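Local coordinates for sugar ABC transporter, sugar-binding protein (Streptococcus pneumoniae, PDB 2HEU) that probably binds a sugar as the extracellular solute-binding subunit (RafE) of an ABC importer, captured here without its ligand, at residues K219-L224 against T374-Y379; G168-G171 against W175-N178; N205-K208 against I213-D216. One frame throughout, in Å; residues are numbered along the deposited sequence.

Interaction 1: K219-L224 against T374-Y379; sequences KVMDIL and TLTMNY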
loop_
_atom_site.group_PDB
_atom_site.type_symbol
_atom_site.label_atom_id
_atom_site.label_comp_id
_atom_site.label_asym_id
_atom_site.label_seq_id
_atom_site.Cartn_x
_atom_site.Cartn_y
_atom_site.Cartn_z
ATOM N N LYS A 219 7.030 20.210 -10.106
ATOM C CA LYS A 219 6.174 20.157 -11.277
ATOM C C LYS A 219 5.016 19.179 -11.047
ATOM O O LYS A 219 3.838 19.500 -11.302
ATOM C CB LYS A 219 6.972 19.751 -12.500
ATOM C CG LYS A 219 6.194 19.551 -13.764
ATOM C CD LYS A 219 7.068 19.055 -14.891
ATOM C CE LYS A 219 6.379 18.675 -16.170
ATOM N NZ LYS A 219 5.758 19.802 -16.841
ATOM N N VAL A 220 5.309 17.997 -10.565
ATOM C CA VAL A 220 4.252 16.983 -10.339
ATOM C C VAL A 220 3.296 17.461 -9.228
ATOM O O VAL A 220 2.064 17.368 -9.347
ATOM C CB VAL A 220 4.841 15.622 -10.085
ATOM C CG1 VAL A 220 3.722 14.603 -9.820
ATOM C CG2 VAL A 220 5.685 15.159 -11.259
ATOM N N MET A 221 3.838 17.983 -8.120
ATOM C CA MET A 221 2.995 18.529 -7.063
ATOM C C MET A 221 2.139 19.671 -7.563
ATOM O O MET A 221 0.974 19.828 -7.112
ATOM C CB MET A 221 3.836 18.981 -5.869
ATOM C CG MET A 221 4.424 17.864 -5.043
ATOM S SD MET A 221 3.242 16.661 -4.415
ATOM C CE MET A 221 2.027 17.743 -3.636
ATOM N N ASP A 222 2.660 20.493 -8.483
ATOM C CA ASP A 222 1.934 21.624 -8.977
ATOM C C ASP A 222 0.731 21.276 -9.802
ATOM O O ASP A 222 -0.146 22.112 -10.001
ATOM C CB ASP A 222 2.859 22.606 -9.745
ATOM C CG ASP A 222 3.625 23.512 -8.850
ATOM O OD1 ASP A 222 3.283 23.674 -7.664
ATOM O OD2 ASP A 222 4.595 24.159 -9.344
ATOM N N ILE A 223 0.617 20.022 -10.269
ATOM C CA ILE A 223 -0.630 19.595 -10.922
ATOM C C ILE A 223 -1.813 19.788 -9.991
ATOM O O ILE A 223 -2.912 20.121 -10.398
ATOM C CB ILE A 223 -0.482 18.134 -11.406
ATOM C CG1 ILE A 223 0.606 18.038 -12.474
ATOM C CG2 ILE A 223 -1.801 17.575 -11.921
ATOM C CD1 ILE A 223 1.033 16.622 -12.863
ATOM N N LEU A 224 -1.570 19.546 -8.684
ATOM C CA LEU A 224 -2.604 19.704 -7.650
ATOM C C LEU A 224 -2.886 21.112 -7.252
ATOM O O LEU A 224 -3.778 21.374 -6.430
ATOM C CB LEU A 224 -2.246 18.853 -6.418
ATOM C CG LEU A 224 -1.973 17.390 -6.658
ATOM C CD1 LEU A 224 -1.711 16.707 -5.308
ATOM C CD2 LEU A 224 -3.097 16.698 -7.443
ATOM N N THR A 374 2.667 15.786 5.993
ATOM C CA THR A 374 2.372 17.174 6.317
ATOM C C THR A 374 3.051 18.117 5.312
ATOM O O THR A 374 2.437 19.070 4.863
ATOM C CB THR A 374 2.809 17.486 7.748
ATOM O OG1 THR A 374 2.059 16.637 8.614
ATOM C CG2 THR A 374 2.696 18.950 8.111
ATOM N N LEU A 375 4.352 17.898 5.027
ATOM C CA LEU A 375 5.015 18.831 4.119
ATOM C C LEU A 375 4.391 18.764 2.728
ATOM O O LEU A 375 4.344 19.778 2.007
ATOM C CB LEU A 375 6.512 18.614 4.091
ATOM C CG LEU A 375 7.076 17.322 3.486
ATOM C CD1 LEU A 375 7.225 17.390 1.966
ATOM C CD2 LEU A 375 8.403 16.921 4.132
ATOM N N THR A 376 3.882 17.603 2.334
ATOM C CA THR A 376 3.262 17.435 1.051
ATOM C C THR A 376 1.977 18.252 0.965
ATOM O O THR A 376 1.766 19.062 0.042
ATOM C CB THR A 376 2.964 15.955 0.782
ATOM O OG1 THR A 376 4.221 15.223 0.760
ATOM C CG2 THR A 376 2.242 15.754 -0.543
ATOM N N MET A 377 1.088 18.063 1.960
ATOM C CA MET A 377 -0.199 18.766 1.929
ATOM C C MET A 377 0.037 20.258 2.152
ATOM O O MET A 377 -0.683 21.090 1.574
ATOM C CB MET A 377 -1.135 18.185 2.969
ATOM C CG MET A 377 -2.573 18.726 2.858
ATOM S SD MET A 377 -3.375 18.404 1.282
ATOM C CE MET A 377 -3.796 16.682 1.474
ATOM N N ASN A 378 0.999 20.625 2.989
ATOM C CA ASN A 378 1.240 22.072 3.226
ATOM C C ASN A 378 1.703 22.731 1.966
ATOM O O ASN A 378 1.404 23.915 1.763
ATOM C CB ASN A 378 2.280 22.268 4.334
ATOM C CG ASN A 378 1.739 22.053 5.708
ATOM O OD1 ASN A 378 0.563 21.752 5.875
ATOM N ND2 ASN A 378 2.569 22.066 6.742
ATOM N N TYR A 379 2.411 22.044 1.084
ATOM C CA TYR A 379 2.747 22.616 -0.212
ATOM C C TYR A 379 1.506 22.818 -1.062
ATOM O O TYR A 379 1.333 23.854 -1.712
ATOM C CB TYR A 379 3.805 21.767 -0.960
ATOM C CG TYR A 379 4.162 22.401 -2.281
ATOM C CD1 TYR A 379 4.956 23.541 -2.307
ATOM C CD2 TYR A 379 3.668 21.940 -3.460
ATOM C CE1 TYR A 379 5.210 24.219 -3.481
ATOM C CE2 TYR A 379 3.918 22.568 -4.673
ATOM C CZ TYR A 379 4.693 23.749 -4.668
ATOM O OH TYR A 379 4.930 24.443 -5.805
#

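Interaction 2: G168-G171 against W175-N178; sequences GIAG and WTLN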
loop_
_atom_site.group_PDB
_atom_site.type_symbol
_atom_site.label_atom_id
_atom_site.label_comp_id
_atom_site.label_asym_id
_atom_site.label_seq_id
_atom_site.Cartn_x
_atom_site.Cartn_y
_atom_site.Cartn_z
ATOM N N GLY A 168 -10.899 15.830 -5.970
ATOM C CA GLY A 168 -11.197 15.924 -4.535
ATOM C C GLY A 168 -9.916 15.711 -3.743
ATOM O O GLY A 168 -9.310 14.665 -3.825
ATOM N N ILE A 169 -9.505 16.712 -2.995
ATOM C CA ILE A 169 -8.307 16.671 -2.159
ATOM C C ILE A 169 -8.759 16.895 -0.701
ATOM O O ILE A 169 -9.496 17.834 -0.396
ATOM C CB ILE A 169 -7.245 17.708 -2.551
ATOM C CG1 ILE A 169 -6.799 17.485 -4.005
ATOM C CG2 ILE A 169 -6.073 17.686 -1.628
ATOM C CD1 ILE A 169 -6.090 16.180 -4.305
ATOM N N ALA A 170 -8.303 16.006 0.146
ATOM C CA ALA A 170 -8.676 16.027 1.565
ATOM C C ALA A 170 -7.619 16.893 2.325
ATOM O O ALA A 170 -6.702 16.344 2.920
ATOM C CB ALA A 170 -8.732 14.610 2.149
ATOM N N GLY A 171 -7.796 18.210 2.300
ATOM C CA GLY A 171 -6.835 19.086 2.914
ATOM C C GLY A 171 -6.556 18.839 4.396
ATOM O O GLY A 171 -5.455 19.173 4.862
ATOM N N TRP A 175 -2.208 12.457 4.963
ATOM C CA TRP A 175 -1.767 11.107 4.571
ATOM C C TRP A 175 -2.254 10.740 3.202
ATOM O O TRP A 175 -1.642 9.898 2.520
ATOM C CB TRP A 175 -2.222 10.071 5.592
ATOM C CG TRP A 175 -3.696 9.892 5.723
ATOM C CD1 TRP A 175 -4.544 10.432 6.659
ATOM C CD2 TRP A 175 -4.526 9.066 4.907
ATOM N NE1 TRP A 175 -5.833 9.960 6.475
ATOM C CE2 TRP A 175 -5.826 9.145 5.387
ATOM C CE3 TRP A 175 -4.298 8.252 3.789
ATOM C CZ2 TRP A 175 -6.943 8.405 4.810
ATOM C CZ3 TRP A 175 -5.366 7.585 3.215
ATOM C CH2 TRP A 175 -6.650 7.687 3.741
ATOM N N THR A 176 -3.389 11.260 2.748
ATOM C CA THR A 176 -3.931 10.903 1.483
ATOM C C THR A 176 -2.996 11.148 0.283
ATOM O O THR A 176 -3.176 10.507 -0.747
ATOM C CB THR A 176 -5.319 11.578 1.199
ATOM O OG1 THR A 176 -5.131 12.989 1.149
ATOM C CG2 THR A 176 -6.385 11.187 2.229
ATOM N N LEU A 177 -2.092 12.100 0.447
ATOM C CA LEU A 177 -1.122 12.448 -0.609
ATOM C C LEU A 177 0.274 11.847 -0.417
ATOM O O LEU A 177 1.165 12.142 -1.198
ATOM C CB LEU A 177 -1.033 13.977 -0.776
ATOM C CG LEU A 177 -2.305 14.636 -1.259
ATOM C CD1 LEU A 177 -2.051 16.119 -1.465
ATOM C CD2 LEU A 177 -2.867 13.975 -2.518
ATOM N N ASN A 178 0.424 10.981 0.593
ATOM C CA ASN A 178 1.752 10.324 0.749
ATOM C C ASN A 178 2.110 9.595 -0.539
ATOM O O ASN A 178 3.220 9.778 -1.065
ATOM C CB ASN A 178 1.622 9.358 1.944
ATOM C CG ASN A 178 2.914 8.722 2.289
ATOM O OD1 ASN A 178 2.834 7.492 2.771
ATOM N ND2 ASN A 178 3.987 9.366 2.263
HETATM O O HOH W 1 -6.763 13.912 -0.966
#

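Interaction 3: N205-K208 against I213-D216; sequences NAIK and IMKD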
loop_
_atom_site.group_PDB
_atom_site.type_symbol
_atom_site.label_atom_id
_atom_site.label_comp_id
_atom_site.label_asym_id
_atom_site.label_seq_id
_atom_site.Cartn_x
_atom_site.Cartn_y
_atom_site.Cartn_z
ATOM N N ASN A 205 21.089 18.115 4.535
ATOM C CA ASN A 205 20.884 19.377 3.869
ATOM C C ASN A 205 21.183 19.312 2.364
ATOM O O ASN A 205 21.284 20.367 1.749
ATOM C CB ASN A 205 21.621 20.525 4.521
ATOM C CG ASN A 205 21.090 20.726 5.937
ATOM O OD1 ASN A 205 21.898 20.807 6.953
ATOM N ND2 ASN A 205 19.809 20.777 6.065
ATOM N N ALA A 206 21.203 18.123 1.746
ATOM C CA ALA A 206 21.535 18.038 0.348
ATOM C C ALA A 206 20.350 18.237 -0.578
ATOM O O ALA A 206 20.558 18.341 -1.781
ATOM C CB ALA A 206 22.195 16.720 -0.017
ATOM N N ILE A 207 19.170 18.319 -0.079
ATOM C CA ILE A 207 18.013 18.546 -0.939
ATOM C C ILE A 207 17.930 20.046 -1.188
ATOM O O ILE A 207 17.814 20.809 -0.218
ATOM C CB ILE A 207 16.709 17.998 -0.298
ATOM C CG1 ILE A 207 16.856 16.483 -0.012
ATOM C CG2 ILE A 207 15.467 18.342 -1.117
ATOM C CD1 ILE A 207 15.840 15.942 0.972
ATOM N N LYS A 208 18.034 20.488 -2.433
ATOM C CA LYS A 208 18.037 21.914 -2.768
ATOM C C LYS A 208 17.002 22.222 -3.800
ATOM O O LYS A 208 16.729 21.463 -4.719
ATOM C CB LYS A 208 19.408 22.315 -3.288
ATOM C CG LYS A 208 20.436 22.363 -2.187
ATOM C CD LYS A 208 21.859 22.460 -2.704
ATOM C CE LYS A 208 22.165 23.492 -3.599
ATOM N NZ LYS A 208 23.628 23.508 -3.814
ATOM N N ILE A 213 15.852 17.275 -9.729
ATOM C CA ILE A 213 14.888 16.331 -9.158
ATOM C C ILE A 213 13.823 17.095 -8.387
ATOM O O ILE A 213 12.632 16.772 -8.448
ATOM C CB ILE A 213 15.566 15.246 -8.283
ATOM C CG1 ILE A 213 16.351 14.297 -9.184
ATOM C CG2 ILE A 213 14.577 14.528 -7.428
ATOM C CD1 ILE A 213 17.421 13.465 -8.486
ATOM N N MET A 214 14.237 18.088 -7.609
ATOM C CA MET A 214 13.289 18.898 -6.838
ATOM C C MET A 214 12.414 19.665 -7.780
ATOM O O MET A 214 11.190 19.772 -7.556
ATOM C CB MET A 214 14.041 19.816 -5.905
ATOM C CG MET A 214 13.441 20.183 -4.724
ATOM S SD MET A 214 12.729 18.886 -3.675
ATOM C CE MET A 214 11.085 19.529 -3.637
ATOM N N LYS A 215 12.929 20.240 -8.893
ATOM C CA LYS A 215 12.129 20.938 -9.853
ATOM C C LYS A 215 11.049 20.022 -10.415
ATOM O O LYS A 215 9.886 20.414 -10.601
ATOM C CB LYS A 215 12.991 21.506 -10.982
ATOM C CG LYS A 215 13.871 22.660 -10.522
ATOM C CD LYS A 215 14.798 23.110 -11.699
ATOM C CE LYS A 215 15.745 24.233 -11.275
ATOM N NZ LYS A 215 15.056 25.429 -10.969
ATOM N N ASP A 216 11.427 18.787 -10.727
ATOM C CA ASP A 216 10.453 17.825 -11.273
ATOM C C ASP A 216 9.416 17.435 -10.217
ATOM O O ASP A 216 8.237 17.315 -10.529
ATOM C CB ASP A 216 11.147 16.602 -11.823
ATOM C CG ASP A 216 11.814 16.824 -13.224
ATOM O OD1 ASP A 216 11.465 17.798 -13.890
ATOM O OD2 ASP A 216 12.604 15.971 -13.627
#

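Interaction 1: K219-L224 against T374-Y379
A buried helix-to-helix contact joins Met221 and Asp222, near the C-terminal end of helix 212-222, to Thr376 and Tyr379 of helix 370-382, some 150 residues further along the chain of this solute-binding protein. The backbones stay well apart: the nearest pair of CA atoms, those of Met221 and Tyr379, is separated by 8.0 Å, so side chains must bridge the gap. Tyr379 and Met221 do most of this work. The tyrosine ring is extended across the interface because CG stands anti to the backbone N (chi1 -179°), and the phenol donates a hydrogen bond of 2.6 Å from Tyr379 OH to Asp222 OD1. OD1 is met on its syn side, moderately tilted from the carboxylate plane (23°). The same oxygen lies at the ring edge, close to the ring plane, and the carboxylate is turned only 28° from that plane. Asp222 OD1 also lies 3.3 Å from Tyr379 CE2. Beside this bond the contact is apolar. Met221 CB packs obliquely against the ring, 3.8 Å from Tyr379 CE2, while the rest of the methionine bends at both of its outer torsions and carries its methyl to Thr376, with Met221 CE 3.7 Å from Thr376 CG2. The threonine turns its methyl to this interface; its hydroxyl is engaged with Phe372 O and Asn181 ND2. Helix 178-189 closes over one part of the contact through Tyr180 and Asn181, both touching Met221, whereas Lys385 and Met388 of helix 385-396 pack on Tyr379. Helix 149-161 lies against Val220 and Ile223, and the salt bridges of Lys219 to Asp150 and Glu153 tie it to helix 212-222.

Interaction 2: G168-G171 against W175-N178
Thr176 faces Ala170 with its first torsion at 63°, which places OG1 between the backbone N and the carbonyl carbon and leaves CG2 beside the backbone N. Ile169 is bent at its outer torsion (chi2 -64°), and this directs its CD1 methyl to Leu177. Two loose van der Waals approaches result, one methyl to methyl, the other between the Ala170 methyl and the hydroxyl and methyl of Thr176. Ile169 CD1 approaches Leu177 CD2 at 4.3 Å, and Ala170 CB lies 4.1 Å from Thr176 OG1 with the threonine methyl nearly as close. Neither is tight, in keeping with a modest buried surface of 139 Å². The polar link is indirect: a water accepts from Ala170 N at 2.8 Å and donates to Thr176 OG1, likewise at 2.8 Å. Methyl CG2 of Thr176, meanwhile, sits above one face of the Trp175 indole, offset toward its rim.

Both segments belong to the connection between helices 149-161 and 178-189, whose 3-10 segment, begun earlier, runs through 175-177 into the second helix, with Leu177 at the N-cap position. Gly168 and Ile169 lie beside strand 253-257: Gly168 shares a backbone hydrogen bond with Met253, and Pro255 touches both Ile169 and Leu177. The polar connection across the two segments thus rests on one water rather than on a direct bond, and the rest is loose packing. That water takes the hydrogen bond of the buried Ala170 N and passes one on to Thr176 OG1, which is itself bonded to Asp173 O in the short linker between the segments.

Interaction 3: N205-K208 against I213-D216
Ile207 and Lys208 fold back over Met214 in a helix-loop-helix connection, where the loop after helix 192-199 returns against the first turn of helix 212-222. The inner side is the packed one. Ile207 directs its CG2 branch to the methionine sulfur, with Ile207 CG2 3.8 Å from Met214 SD, and the two side chains cross obliquely. Tyr198 touches both, and Met388, Val389 and Leu392 of helix 385-396 and Phe185 of helix 178-189 add to the apolar surroundings of Met214. Its CG is roughly anti to the backbone N (chi1 -151°), and bends further out carry the thioether away from Lys208 into that cluster.

The outer side differs sharply. Lys208 contributes backbone here: its side chain points away from the helix, is exposed, and was modelled in two conformers. The loop itself is held by Lys208 N bonded to Asp211 OD2 and by Ile207 O bonded to Asn393 ND2. Between the two sides, the base of the methionine lies against a peptide oxygen, Lys208 O being 3.4 Å from Met214 CB and 3.5 Å from Met214 CG.

Interactions 1 and 2 form one continuous packed region, with centres about 10 Å apart. Met377 joins them: its CE lies 3.3 Å from Ala170 O and 3.5 Å from Leu177 CD1, while Thr376 CG2 touches Leu177 CB at 3.7 Å. Helix 370-382 thus packs on both helix 212-222 and the 168-178 connection. Interaction 3 is linked to interaction 1 through helix 212-222, its centre about 14 Å away; helix 385-396 borders both. Interactions 2 and 3 are separate, their nearest atoms about 13 Å apart. None of the six segments supplies a ligand to the sodium ion, which is bound at Lys103 and Glu335.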